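Local atomic coordinates of tryptophan--tRNA ligase (Pyrococcus horikoshii, PDB entry 3JXE), a protein that catalyses the ATP-dependent joining of L-tryptophan to its cognate tRNA, releasing AMP and diphosphate. Residues B[72-78]-B[207-212]; B[164-168]-B[200-204]. All blocks are in the same frame, centred on the assembly; numbering follows the deposited sequence.

How the contacts relate
Both contacts are largely buried, their centres about 14 Å apart, but they hold different kinds of element. Contact 1 joins two parallel strands of the central sheet through backbone hydrogen bonds, with side chains filling in above and below, and its far end reaches the bound tryptophanyl-AMP. Contact 2 lies farther from the centre of the chain, where helix 160-171 meets the turn after helix 189-199; no hydrogen bond crosses it, and methyl groups and rings do the work. The two meet directly: P201 packs on the ring of Y77, and T202 on F75 and I211, so the 200-204 turn covers the sheet face that carries F75 and C209.

Contact 1 (B[72-78]-B[207-212]); sequences RGFFLYT and KRCLIP. With TYM (tryptophanyl-5'AMP), chain E.
The ring of F75 lies against C209, whose CB sits over one face, 3.5 Å from F75 CZ. The cysteine sulfur is set obliquely to that ring, 4.1 Å from C209 SG to the F75 centroid, and the same sulfur touches Y77, with C209 SG 3.7 Å from Y77 CB. F75 gets there with CG between its backbone N and carbonyl carbon (chi1 77°), which swings the ring across to the neighbouring strand and brings its edge to the K207 carbonyl oxygen. On the other face of the sheet L76 and L210 run side by side in the same direction, L76 CD2 resting 3.8 Å from L210 CB and also touching the P212 ring; helix 88-104 covers L76 and P212 through L100 and T97. Between these layers the backbones pair in parallel: L210 N donates to F75 O at 2.8 Å, flanked by bonds from F75 N to R208 O and from Y77 N to L210 O.

Turned away from its own backbone N (chi1 157°), the Y77 ring lies beside I211, Y77 CD2 3.7 Å from I211 CG1, with its hydroxyl directed to the ligand. That hydroxyl takes a nearly straight hydrogen bond from the indole of tryptophanyl-AMP, NE1 to Y77 OH 2.7 Å, and is hydrogen-bonded as well to Q198 O and Q111 OE1, which must share its single proton if the Q111 amide is placed correctly. T78 OG1 closes the pairing with a bond to P212 O. At the opposite end R208 leaves the strands for a salt bridge with D67. These are neighbouring parallel strands of the class I Rossmann fold; strand 75-80 leads into the HIGH motif, and Y77, T78 and I211 at these strand ends line the pocket that holds tryptophanyl-AMP.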
loop_
_atom_site.group_PDB
_atom_site.type_symbol
_atom_site.label_atom_id
_atom_site.label_comp_id
_atom_site.label_asym_id
_atom_site.label_seq_id
_atom_site.Cartn_x
_atom_site.Cartn_y
_atom_site.Cartn_z
ATOM N N ARG B 72 3.790 32.826 1.825
ATOM C CA ARG B 72 3.308 31.550 2.374
ATOM C C ARG B 72 4.005 30.331 1.754
ATOM O O ARG B 72 3.845 29.208 2.236
ATOM C CB ARG B 72 1.778 31.436 2.296
ATOM C CG ARG B 72 1.185 31.619 0.913
ATOM C CD ARG B 72 -0.287 31.965 1.002
ATOM N NE ARG B 72 -0.813 32.410 -0.286
ATOM C CZ ARG B 72 -1.959 33.066 -0.449
ATOM N NH1 ARG B 72 -2.716 33.368 0.600
ATOM N NH2 ARG B 72 -2.347 33.427 -1.666
ATOM N N GLY B 73 4.768 30.565 0.685
ATOM C CA GLY B 73 5.632 29.545 0.087
ATOM C C GLY B 73 4.947 28.340 -0.538
ATOM O O GLY B 73 3.718 28.293 -0.656
ATOM N N PHE B 74 5.764 27.369 -0.941
ATOM C CA PHE B 74 5.301 26.121 -1.553
ATOM C C PHE B 74 6.345 25.014 -1.376
ATOM O O PHE B 74 7.340 25.206 -0.674
ATOM C CB PHE B 74 4.976 26.333 -3.040
ATOM C CG PHE B 74 6.161 26.742 -3.879
ATOM C CD1 PHE B 74 6.932 25.784 -4.535
ATOM C CD2 PHE B 74 6.491 28.085 -4.035
ATOM C CE1 PHE B 74 8.022 26.155 -5.316
ATOM C CE2 PHE B 74 7.580 28.466 -4.815
ATOM C CZ PHE B 74 8.345 27.498 -5.457
ATOM N N PHE B 75 6.112 23.857 -1.998
ATOM C CA PHE B 75 7.106 22.779 -2.002
ATOM C C PHE B 75 7.168 22.017 -3.327
ATOM O O PHE B 75 6.189 21.975 -4.076
ATOM C CB PHE B 75 6.924 21.834 -0.802
ATOM C CG PHE B 75 5.789 20.854 -0.944
ATOM C CD1 PHE B 75 6.034 19.546 -1.351
ATOM C CD2 PHE B 75 4.483 21.226 -0.643
ATOM C CE1 PHE B 75 4.994 18.625 -1.470
ATOM C CE2 PHE B 75 3.439 20.311 -0.761
ATOM C CZ PHE B 75 3.696 19.009 -1.172
ATOM N N LEU B 76 8.326 21.419 -3.601
ATOM C CA LEU B 76 8.561 20.704 -4.854
ATOM C C LEU B 76 8.506 19.191 -4.684
ATOM O O LEU B 76 8.917 18.652 -3.654
ATOM C CB LEU B 76 9.911 21.104 -5.455
ATOM C CG LEU B 76 10.066 22.515 -6.028
ATOM C CD1 LEU B 76 11.535 22.864 -6.125
ATOM C CD2 LEU B 76 9.392 22.645 -7.389
ATOM N N TYR B 77 7.995 18.517 -5.709
ATOM C CA TYR B 77 7.942 17.061 -5.740
ATOM C C TYR B 77 8.140 16.540 -7.156
ATOM O O TYR B 77 7.472 16.980 -8.088
ATOM C CB TYR B 77 6.629 16.547 -5.127
ATOM C CG TYR B 77 6.195 15.155 -5.557
ATOM C CD1 TYR B 77 7.013 14.041 -5.349
ATOM C CD2 TYR B 77 4.949 14.952 -6.149
ATOM C CE1 TYR B 77 6.610 12.768 -5.745
ATOM C CE2 TYR B 77 4.534 13.682 -6.540
ATOM C CZ TYR B 77 5.368 12.598 -6.335
ATOM O OH TYR B 77 4.957 11.344 -6.720
ATOM N N THR B 78 9.084 15.616 -7.299
ATOM C CA THR B 78 9.299 14.886 -8.543
ATOM C C THR B 78 9.747 13.467 -8.188
ATOM O O THR B 78 10.020 13.178 -7.023
ATOM C CB THR B 78 10.317 15.602 -9.473
ATOM O OG1 THR B 78 10.272 15.018 -10.782
ATOM C CG2 THR B 78 11.737 15.515 -8.921
ATOM N N LYS B 207 1.148 23.388 2.607
ATOM C CA LYS B 207 1.481 24.310 1.519
ATOM C C LYS B 207 1.229 23.612 0.184
ATOM O O LYS B 207 1.235 22.381 0.123
ATOM C CB LYS B 207 2.945 24.747 1.626
ATOM C CG LYS B 207 3.293 25.431 2.950
ATOM C CD LYS B 207 4.785 25.379 3.270
ATOM C CE LYS B 207 5.566 26.465 2.540
ATOM N NZ LYS B 207 6.967 26.573 3.039
ATOM N N ARG B 208 1.002 24.381 -0.879
ATOM C CA ARG B 208 0.708 23.777 -2.185
ATOM C C ARG B 208 1.951 23.223 -2.892
ATOM O O ARG B 208 3.070 23.689 -2.667
ATOM C CB ARG B 208 -0.087 24.722 -3.093
ATOM C CG ARG B 208 0.632 25.973 -3.549
ATOM C CD ARG B 208 -0.127 26.608 -4.703
ATOM N NE ARG B 208 -1.417 27.150 -4.277
ATOM C CZ ARG B 208 -2.548 27.042 -4.972
ATOM N NH1 ARG B 208 -3.667 27.572 -4.496
ATOM N NH2 ARG B 208 -2.568 26.395 -6.131
ATOM N N CYS B 209 1.734 22.223 -3.744
ATOM C CA CYS B 209 2.817 21.462 -4.361
ATOM C C CYS B 209 3.066 21.848 -5.815
ATOM O O CYS B 209 2.125 22.147 -6.549
ATOM C CB CYS B 209 2.496 19.970 -4.280
ATOM S SG CYS B 209 3.802 18.888 -4.873
ATOM N N LEU B 210 4.335 21.836 -6.223
ATOM C CA LEU B 210 4.718 22.024 -7.624
ATOM C C LEU B 210 5.436 20.775 -8.116
ATOM O O LEU B 210 6.385 20.307 -7.480
ATOM C CB LEU B 210 5.634 23.242 -7.791
ATOM C CG LEU B 210 5.590 24.123 -9.054
ATOM C CD1 LEU B 210 6.864 24.951 -9.153
ATOM C CD2 LEU B 210 5.371 23.362 -10.356
ATOM N N ILE B 211 4.983 20.238 -9.249
ATOM C CA ILE B 211 5.578 19.031 -9.823
ATOM C C ILE B 211 6.206 19.282 -11.202
ATOM O O ILE B 211 5.493 19.347 -12.211
ATOM C CB ILE B 211 4.564 17.858 -9.892
ATOM C CG1 ILE B 211 3.983 17.574 -8.502
ATOM C CG2 ILE B 211 5.231 16.608 -10.465
ATOM C CD1 ILE B 211 2.733 16.721 -8.510
ATOM N N PRO B 212 7.544 19.442 -11.244
ATOM C CA PRO B 212 8.268 19.504 -12.510
ATOM C C PRO B 212 8.527 18.102 -13.068
ATOM O O PRO B 212 9.265 17.315 -12.466
ATOM C CB PRO B 212 9.591 20.193 -12.133
ATOM C CG PRO B 212 9.507 20.493 -10.654
ATOM C CD PRO B 212 8.452 19.604 -10.098
HETATM P P TYM E . 10.115 7.728 -15.181
HETATM O O1P TYM E . 11.063 7.038 -14.277
HETATM O O2P TYM E . 9.599 7.024 -16.375
HETATM O "O5'" TYM E . 10.783 9.102 -15.687
HETATM C "C5'" TYM E . 11.332 10.018 -14.732
HETATM C "C4'" TYM E . 11.179 11.470 -15.203
HETATM O "O4'" TYM E . 11.690 11.595 -16.560
HETATM C "C1'" TYM E . 10.644 12.160 -17.403
HETATM N N9 TYM E . 10.895 11.581 -18.760
HETATM C C4 TYM E . 11.342 12.253 -19.820
HETATM N N3 TYM E . 11.663 13.543 -20.032
HETATM C C2 TYM E . 12.088 13.957 -21.221
HETATM N N1 TYM E . 12.211 13.118 -22.239
HETATM C C6 TYM E . 11.909 11.815 -22.098
HETATM N N6 TYM E . 12.039 10.986 -23.130
HETATM C C5 TYM E . 11.460 11.350 -20.864
HETATM N N7 TYM E . 11.087 10.160 -20.404
HETATM C C8 TYM E . 10.749 10.302 -19.120
HETATM C "C2'" TYM E . 9.339 11.763 -16.717
HETATM O "O2'" TYM E . 8.319 12.711 -17.017
HETATM C "C3'" TYM E . 9.708 11.884 -15.242
HETATM O "O3'" TYM E . 9.616 13.257 -14.826
HETATM N NH3 TYM E . 6.186 6.754 -12.325
HETATM C CA TYM E . 7.234 7.758 -12.552
HETATM C CB TYM E . 7.999 8.005 -11.251
HETATM C CG TYM E . 7.408 9.198 -10.440
HETATM C CD2 TYM E . 7.343 10.539 -10.806
HETATM C CE2 TYM E . 6.732 11.243 -9.761
HETATM C CE3 TYM E . 7.758 11.220 -11.949
HETATM C CD1 TYM E . 6.851 9.126 -9.210
HETATM N NE1 TYM E . 6.426 10.397 -8.780
HETATM C CZ2 TYM E . 6.542 12.615 -9.864
HETATM C CZ3 TYM E . 7.561 12.598 -12.050
HETATM C CH2 TYM E . 6.953 13.296 -11.007
HETATM C C TYM E . 8.214 7.260 -13.621
HETATM O O TYM E . 8.373 6.052 -13.810
HETATM O OPP TYM E . 8.858 8.263 -14.305
#

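Contact 2 (B[164-168]-B[200-204]); sequences MAIPI and APTFF
M164 reaches F204 through a side chain that is extended at its middle (chi2 170°) and bent at its last torsion (chi3 65°), a turn that carries the methyl onto the phenyl ring. M164 CE stands 3.6 Å from the F204 centroid, close to the ring normal (8° off), so this is a CH-pi contact over the face. The sulfur comes in obliquely behind it, M164 SD lying 4.4 Å from the same centroid, and the two side chains cross at about a right angle. The ring of F204 also stacks with Y109. With an alanine here in place of F204, the M164 methyl is likely to lose the flat surface it rests on, and Y109 its stacking mate.

Nearer the helix the fit is between small groups. A200 CB lies 3.7 Å from M164 O and also touches the CB atoms of M164 and A165. F203 instead presents its edge: M164 O approaches F203 CD2 at 3.9 Å near the ring plane, and the I168 methyl CD1 comes to F203 CZ at 4.3 Å, likewise at the rim. One face of this ring is taken by T202 OG1, above its centre, a hydroxyl that is hydrogen-bonded to I199 O. The turn itself is tied by F203 N to A200 O at 2.9 Å. On the same helix I166 packs on F118 of the second subunit.

Here helix 160-171 packs, by a Met-aromatic contact and apolar groups, against the 3-10 turn 200-202 and the start of the loop that runs from helix 189-199 to the Rossmann strand 209-214. P201 of that turn lies on Y77, which is consistent with a second-shell place behind the tryptophan pocket.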
loop_
_atom_site.group_PDB
_atom_site.type_symbol
_atom_site.label_atom_id
_atom_site.label_comp_id
_atom_site.label_asym_id
_atom_site.label_seq_id
_atom_site.Cartn_x
_atom_site.Cartn_y
_atom_site.Cartn_z
ATOM N N MET B 164 -0.147 7.501 3.755
ATOM C CA MET B 164 -0.397 8.772 3.076
ATOM C C MET B 164 -1.285 8.621 1.841
ATOM O O MET B 164 -1.806 9.612 1.327
ATOM C CB MET B 164 0.920 9.434 2.669
ATOM C CG MET B 164 1.759 9.955 3.822
ATOM S SD MET B 164 3.413 10.449 3.296
ATOM C CE MET B 164 3.055 11.833 2.213
ATOM N N ALA B 165 -1.446 7.386 1.367
ATOM C CA ALA B 165 -2.211 7.105 0.149
ATOM C C ALA B 165 -3.654 6.685 0.425
ATOM O O ALA B 165 -4.531 6.880 -0.418
ATOM C CB ALA B 165 -1.511 6.043 -0.681
ATOM N N ILE B 166 -3.888 6.113 1.604
ATOM C CA ILE B 166 -5.201 5.575 1.978
ATOM C C ILE B 166 -6.374 6.555 1.754
ATOM O O ILE B 166 -7.366 6.174 1.128
ATOM C CB ILE B 166 -5.198 4.978 3.425
ATOM C CG1 ILE B 166 -4.226 3.794 3.536
ATOM C CG2 ILE B 166 -6.599 4.554 3.862
ATOM C CD1 ILE B 166 -4.551 2.599 2.638
ATOM N N PRO B 167 -6.271 7.808 2.257
ATOM C CA PRO B 167 -7.342 8.780 2.007
ATOM C C PRO B 167 -7.820 8.859 0.549
ATOM O O PRO B 167 -9.024 8.760 0.302
ATOM C CB PRO B 167 -6.714 10.103 2.449
ATOM C CG PRO B 167 -5.801 9.703 3.542
ATOM C CD PRO B 167 -5.210 8.391 3.102
ATOM N N ILE B 168 -6.899 9.021 -0.400
ATOM C CA ILE B 168 -7.275 9.117 -1.817
ATOM C C ILE B 168 -7.556 7.746 -2.457
ATOM O O ILE B 168 -8.214 7.659 -3.494
ATOM C CB ILE B 168 -6.250 9.948 -2.655
ATOM C CG1 ILE B 168 -6.911 10.455 -3.947
ATOM C CG2 ILE B 168 -4.971 9.147 -2.931
ATOM C CD1 ILE B 168 -6.208 11.618 -4.613
ATOM N N ALA B 200 0.195 10.501 -3.386
ATOM C CA ALA B 200 0.444 10.711 -1.954
ATOM C C ALA B 200 1.467 11.803 -1.576
ATOM O O ALA B 200 1.195 12.596 -0.674
ATOM C CB ALA B 200 0.787 9.383 -1.264
ATOM N N PRO B 201 2.640 11.849 -2.247
ATOM C CA PRO B 201 3.629 12.865 -1.876
ATOM C C PRO B 201 3.190 14.326 -2.028
ATOM O O PRO B 201 3.895 15.222 -1.560
ATOM C CB PRO B 201 4.806 12.564 -2.811
ATOM C CG PRO B 201 4.632 11.142 -3.188
ATOM C CD PRO B 201 3.160 10.985 -3.324
ATOM N N THR B 202 2.044 14.568 -2.664
ATOM C CA THR B 202 1.488 15.924 -2.744
ATOM C C THR B 202 0.888 16.364 -1.405
ATOM O O THR B 202 0.586 17.543 -1.209
ATOM C CB THR B 202 0.422 16.068 -3.856
ATOM O OG1 THR B 202 -0.639 15.132 -3.635
ATOM C CG2 THR B 202 1.030 15.832 -5.229
ATOM N N PHE B 203 0.724 15.410 -0.492
ATOM C CA PHE B 203 0.184 15.686 0.834
ATOM C C PHE B 203 1.276 15.660 1.906
ATOM O O PHE B 203 0.993 15.412 3.083
ATOM C CB PHE B 203 -0.930 14.690 1.191
ATOM C CG PHE B 203 -1.905 14.426 0.072
ATOM C CD1 PHE B 203 -2.584 15.473 -0.551
ATOM C CD2 PHE B 203 -2.160 13.123 -0.343
ATOM C CE1 PHE B 203 -3.488 15.226 -1.582
ATOM C CE2 PHE B 203 -3.064 12.864 -1.370
ATOM C CZ PHE B 203 -3.729 13.919 -1.991
ATOM N N PHE B 204 2.520 15.914 1.500
ATOM C CA PHE B 204 3.637 15.980 2.445
ATOM C C PHE B 204 3.550 17.222 3.325
ATOM O O PHE B 204 3.951 17.198 4.491
ATOM C CB PHE B 204 4.986 15.942 1.718
ATOM C CG PHE B 204 5.667 14.596 1.753
ATOM C CD1 PHE B 204 6.021 13.952 0.572
ATOM C CD2 PHE B 204 5.965 13.978 2.967
ATOM C CE1 PHE B 204 6.656 12.710 0.594
ATOM C CE2 PHE B 204 6.596 12.736 3.000
ATOM C CZ PHE B 204 6.943 12.101 1.812
#